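Long-range contact in Mgp-operon protein 3 (Mycoplasma pneumoniae, PDB 6RJ1), which probably serves as a surface adhesin by which this human pathogen attaches to sugars on host cells: residues A[554-566]-A[649-661]. Residues are numbered along the deposited sequence; the frame is centred on the assembly and turned at random.
Sequences AFKAGAVGYDMTT and KIASLINASPLNS
Val560 and Leu653 form a hydrogen-bonded pair where strands 559-563 and 650-654 run antiparallel, their branched side chains lying side by side with Val560 CG2 3.6 Å from Leu653 CD2. On the same face the Tyr562 ring turns toward the neighbouring strand: with CG between backbone N and carbonyl carbon (chi1 83°), its CD1–CE1 side reaches Ala651 CB and Leu653 CB. The small methyl of Ala651 lets the broad ring come close, Ser652 O meets the ring edge near its plane, and the hydroxyl continues to Asp163 O. Packing is close at Gly558 too, where Leu659 O and Asn660 OD1 approach the bare CA; Gly558 N bonds to Ser657 O (2.8 Å), and Gly558 O receives Asn655 N (2.7 Å) almost straight, at 176°. Beside it, Lys556 NZ meets Asn660 OD1 at 2.9 Å, in the carbonyl plane on a lone pair, and also bonds to Ala557 O, while a water joins Asn660 ND2 to Ala559 O. The Met564 end is looser and partly exposed: Met564 N still donates to Lys649 O (2.9 Å), but the Lys649 ammonium turns off to a salt bridge with Asp522. Antiparallel backbone bonds thus tie 650-654 to the long strand 549-563 inside a mixed sheet, and the buried lysine's charge is probably eased by amide and carbonyl oxygens.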
loop_
_atom_site.group_PDB
_atom_site.type_symbol
_atom_site.label_atom_id
_atom_site.label_comp_id
_atom_site.label_asym_id
_atom_site.label_seq_id
_atom_site.Cartn_x
_atom_site.Cartn_y
_atom_site.Cartn_z
ATOM N N ALA A 554 2.869 3.589 -4.811
ATOM C CA ALA A 554 2.027 2.952 -3.811
ATOM C C ALA A 554 1.164 1.889 -4.464
ATOM O O ALA A 554 0.945 1.919 -5.676
ATOM C CB ALA A 554 1.126 4.004 -3.166
ATOM N N PHE A 555 0.655 0.960 -3.661
ATOM C CA PHE A 555 -0.308 -0.007 -4.154
ATOM C C PHE A 555 -1.656 0.559 -3.767
ATOM O O PHE A 555 -1.801 1.111 -2.673
ATOM C CB PHE A 555 -0.121 -1.385 -3.515
ATOM C CG PHE A 555 0.710 -2.311 -4.353
ATOM C CD1 PHE A 555 0.160 -2.956 -5.460
ATOM C CD2 PHE A 555 2.046 -2.539 -4.046
ATOM C CE1 PHE A 555 0.941 -3.798 -6.253
ATOM C CE2 PHE A 555 2.823 -3.387 -4.835
ATOM C CZ PHE A 555 2.265 -4.005 -5.935
ATOM N N LYS A 556 -2.625 0.472 -4.673
ATOM C CA LYS A 556 -3.980 0.924 -4.406
ATOM C C LYS A 556 -4.560 -0.096 -3.432
ATOM O O LYS A 556 -4.540 -1.299 -3.715
ATOM C CB LYS A 556 -4.786 0.950 -5.719
ATOM C CG LYS A 556 -6.255 1.321 -5.563
ATOM C CD LYS A 556 -7.118 0.706 -6.675
ATOM C CE LYS A 556 -7.782 -0.590 -6.253
ATOM N NZ LYS A 556 -8.983 -0.348 -5.398
ATOM N N ALA A 557 -5.015 0.368 -2.263
ATOM C CA ALA A 557 -5.642 -0.513 -1.278
ATOM C C ALA A 557 -7.070 -0.818 -1.787
ATOM O O ALA A 557 -7.667 0.025 -2.466
ATOM C CB ALA A 557 -5.696 0.172 0.073
ATOM N N GLY A 558 -7.575 -2.017 -1.503
ATOM C CA GLY A 558 -8.912 -2.416 -1.922
ATOM C C GLY A 558 -9.981 -1.562 -1.272
ATOM O O GLY A 558 -10.034 -1.482 -0.051
ATOM N N ALA A 559 -10.787 -0.854 -2.073
ATOM C CA ALA A 559 -11.857 -0.006 -1.555
ATOM C C ALA A 559 -13.144 -0.278 -2.332
ATOM O O ALA A 559 -13.258 0.027 -3.528
ATOM C CB ALA A 559 -11.469 1.457 -1.627
ATOM N N VAL A 560 -14.092 -0.918 -1.655
ATOM C CA VAL A 560 -15.351 -1.349 -2.250
ATOM C C VAL A 560 -16.569 -0.920 -1.416
ATOM O O VAL A 560 -16.413 -0.256 -0.387
ATOM C CB VAL A 560 -15.337 -2.883 -2.521
ATOM C CG1 VAL A 560 -14.311 -3.255 -3.579
ATOM C CG2 VAL A 560 -15.129 -3.687 -1.243
ATOM N N GLY A 561 -17.759 -1.292 -1.882
ATOM C CA GLY A 561 -19.002 -1.013 -1.187
ATOM C C GLY A 561 -19.481 -2.201 -0.375
ATOM O O GLY A 561 -18.997 -3.317 -0.554
ATOM N N TYR A 562 -20.432 -1.966 0.539
ATOM C CA TYR A 562 -21.037 -3.020 1.353
ATOM C C TYR A 562 -22.487 -2.667 1.674
ATOM O O TYR A 562 -22.798 -1.492 1.881
ATOM C CB TYR A 562 -20.184 -3.375 2.587
ATOM C CG TYR A 562 -20.349 -2.486 3.800
ATOM C CD1 TYR A 562 -19.508 -1.398 4.009
ATOM C CD2 TYR A 562 -21.262 -2.807 4.800
ATOM C CE1 TYR A 562 -19.619 -0.609 5.151
ATOM C CE2 TYR A 562 -21.402 -2.010 5.929
ATOM C CZ TYR A 562 -20.584 -0.905 6.099
ATOM O OH TYR A 562 -20.712 -0.133 7.230
ATOM N N ASP A 563 -23.378 -3.669 1.663
ATOM C CA ASP A 563 -24.803 -3.444 1.918
ATOM C C ASP A 563 -25.110 -3.249 3.393
ATOM O O ASP A 563 -24.819 -4.125 4.207
ATOM C CB ASP A 563 -25.668 -4.565 1.314
ATOM C CG ASP A 563 -27.081 -4.168 0.916
ATOM O OD1 ASP A 563 -27.535 -3.068 1.322
ATOM O OD2 ASP A 563 -27.741 -4.964 0.216
ATOM N N MET A 564 -25.715 -2.091 3.717
ATOM C CA MET A 564 -26.125 -1.653 5.057
ATOM C C MET A 564 -27.483 -2.235 5.478
ATOM O O MET A 564 -27.903 -2.017 6.615
ATOM C CB MET A 564 -26.237 -0.118 5.081
ATOM C CG MET A 564 -24.919 0.621 5.020
ATOM S SD MET A 564 -23.939 0.548 6.529
ATOM C CE MET A 564 -25.094 1.146 7.720
ATOM N N THR A 565 -28.178 -2.944 4.563
ATOM C CA THR A 565 -29.517 -3.501 4.784
ATOM C C THR A 565 -29.645 -4.344 6.072
ATOM O O THR A 565 -28.703 -5.021 6.505
ATOM C CB THR A 565 -30.031 -4.262 3.546
ATOM O OG1 THR A 565 -31.426 -4.508 3.709
ATOM C CG2 THR A 565 -29.281 -5.579 3.276
ATOM N N THR A 566 -30.839 -4.257 6.669
ATOM C CA THR A 566 -31.287 -4.937 7.882
ATOM C C THR A 566 -32.113 -6.170 7.462
ATOM O O THR A 566 -32.373 -7.053 8.291
ATOM C CB THR A 566 -32.048 -3.905 8.753
ATOM O OG1 THR A 566 -31.124 -2.872 9.108
ATOM C CG2 THR A 566 -32.660 -4.501 10.023
ATOM N N LYS A 649 -28.766 1.233 0.179
ATOM C CA LYS A 649 -27.885 1.781 1.212
ATOM C C LYS A 649 -26.535 1.081 1.158
ATOM O O LYS A 649 -26.329 0.078 1.846
ATOM C CB LYS A 649 -28.507 1.624 2.610
ATOM C CG LYS A 649 -29.892 2.229 2.771
ATOM C CD LYS A 649 -30.588 1.730 4.029
ATOM C CE LYS A 649 -32.071 1.577 3.827
ATOM N NZ LYS A 649 -32.755 2.873 3.560
ATOM N N ILE A 650 -25.628 1.577 0.301
ATOM C CA ILE A 650 -24.288 1.019 0.136
ATOM C C ILE A 650 -23.252 1.955 0.778
ATOM O O ILE A 650 -23.162 3.116 0.398
ATOM C CB ILE A 650 -23.969 0.673 -1.363
ATOM C CG1 ILE A 650 -24.988 -0.325 -2.010
ATOM C CG2 ILE A 650 -22.532 0.184 -1.551
ATOM C CD1 ILE A 650 -25.589 -1.540 -1.239
ATOM N N ALA A 651 -22.498 1.445 1.765
ATOM C CA ALA A 651 -21.462 2.189 2.477
ATOM C C ALA A 651 -20.088 1.783 1.962
ATOM O O ALA A 651 -20.011 0.896 1.121
ATOM C CB ALA A 651 -21.568 1.918 3.958
ATOM N N SER A 652 -19.008 2.431 2.436
ATOM C CA SER A 652 -17.637 2.142 1.988
ATOM C C SER A 652 -16.874 1.218 2.920
ATOM O O SER A 652 -17.027 1.279 4.144
ATOM C CB SER A 652 -16.846 3.428 1.765
ATOM O OG SER A 652 -17.152 4.022 0.516
ATOM N N LEU A 653 -16.009 0.391 2.324
ATOM C CA LEU A 653 -15.183 -0.575 3.025
ATOM C C LEU A 653 -13.754 -0.558 2.440
ATOM O O LEU A 653 -13.588 -0.662 1.224
ATOM C CB LEU A 653 -15.855 -1.960 2.877
ATOM C CG LEU A 653 -15.128 -3.200 3.398
ATOM C CD1 LEU A 653 -16.127 -4.189 3.944
ATOM C CD2 LEU A 653 -14.310 -3.863 2.297
ATOM N N ILE A 654 -12.734 -0.467 3.312
ATOM C CA ILE A 654 -11.320 -0.478 2.926
ATOM C C ILE A 654 -10.627 -1.761 3.405
ATOM O O ILE A 654 -10.695 -2.111 4.588
ATOM C CB ILE A 654 -10.560 0.821 3.350
ATOM C CG1 ILE A 654 -11.188 2.092 2.685
ATOM C CG2 ILE A 654 -9.049 0.715 3.050
ATOM C CD1 ILE A 654 -10.852 3.400 3.358
ATOM N N ASN A 655 -9.977 -2.460 2.457
ATOM C CA ASN A 655 -9.193 -3.672 2.622
ATOM C C ASN A 655 -7.743 -3.290 2.885
ATOM O O ASN A 655 -7.216 -2.379 2.248
ATOM C CB ASN A 655 -9.294 -4.528 1.363
ATOM C CG ASN A 655 -10.641 -5.187 1.191
ATOM O OD1 ASN A 655 -11.331 -5.497 2.164
ATOM N ND2 ASN A 655 -11.024 -5.458 -0.050
ATOM N N ALA A 656 -7.099 -3.987 3.820
ATOM C CA ALA A 656 -5.713 -3.740 4.199
ATOM C C ALA A 656 -4.707 -4.408 3.224
ATOM O O ALA A 656 -3.622 -4.827 3.642
ATOM C CB ALA A 656 -5.491 -4.224 5.627
ATOM N N SER A 657 -5.057 -4.459 1.916
ATOM C CA SER A 657 -4.274 -5.108 0.858
ATOM C C SER A 657 -4.612 -4.559 -0.560
ATOM O O SER A 657 -5.620 -3.856 -0.701
ATOM C CB SER A 657 -4.540 -6.613 0.896
ATOM O OG SER A 657 -5.715 -6.949 0.173
ATOM N N PRO A 658 -3.851 -4.923 -1.636
ATOM C CA PRO A 658 -4.191 -4.418 -2.975
ATOM C C PRO A 658 -5.385 -5.113 -3.656
ATOM O O PRO A 658 -5.660 -4.836 -4.833
ATOM C CB PRO A 658 -2.882 -4.603 -3.769
ATOM C CG PRO A 658 -1.858 -5.031 -2.782
ATOM C CD PRO A 658 -2.608 -5.716 -1.701
ATOM N N LEU A 659 -6.113 -5.992 -2.922
ATOM C CA LEU A 659 -7.283 -6.701 -3.456
ATOM C C LEU A 659 -8.619 -6.061 -3.127
ATOM O O LEU A 659 -8.855 -5.676 -1.977
ATOM C CB LEU A 659 -7.311 -8.172 -3.031
ATOM C CG LEU A 659 -6.176 -9.084 -3.529
ATOM C CD1 LEU A 659 -6.548 -10.518 -3.338
ATOM C CD2 LEU A 659 -5.813 -8.825 -4.986
ATOM N N ASN A 660 -9.515 -5.999 -4.132
ATOM C CA ASN A 660 -10.886 -5.495 -3.983
ATOM C C ASN A 660 -11.784 -6.608 -3.458
ATOM O O ASN A 660 -12.566 -6.376 -2.543
ATOM C CB ASN A 660 -11.442 -4.958 -5.313
ATOM C CG ASN A 660 -11.235 -3.483 -5.518
ATOM O OD1 ASN A 660 -10.327 -2.863 -4.947
ATOM N ND2 ASN A 660 -12.078 -2.883 -6.343
ATOM N N SER A 661 -11.657 -7.820 -4.035
ATOM C CA SER A 661 -12.444 -8.990 -3.650
ATOM C C SER A 661 -11.596 -10.048 -2.952
ATOM O O SER A 661 -10.468 -10.332 -3.375
ATOM C CB SER A 661 -13.144 -9.597 -4.861
ATOM O OG SER A 661 -13.906 -10.741 -4.509
HETATM O O HOH W 1 -4.816 -2.507 -6.154
HETATM O O HOH W 2 -12.277 0.019 -6.518
HETATM O O HOH W 3 -15.723 2.649 -1.289
#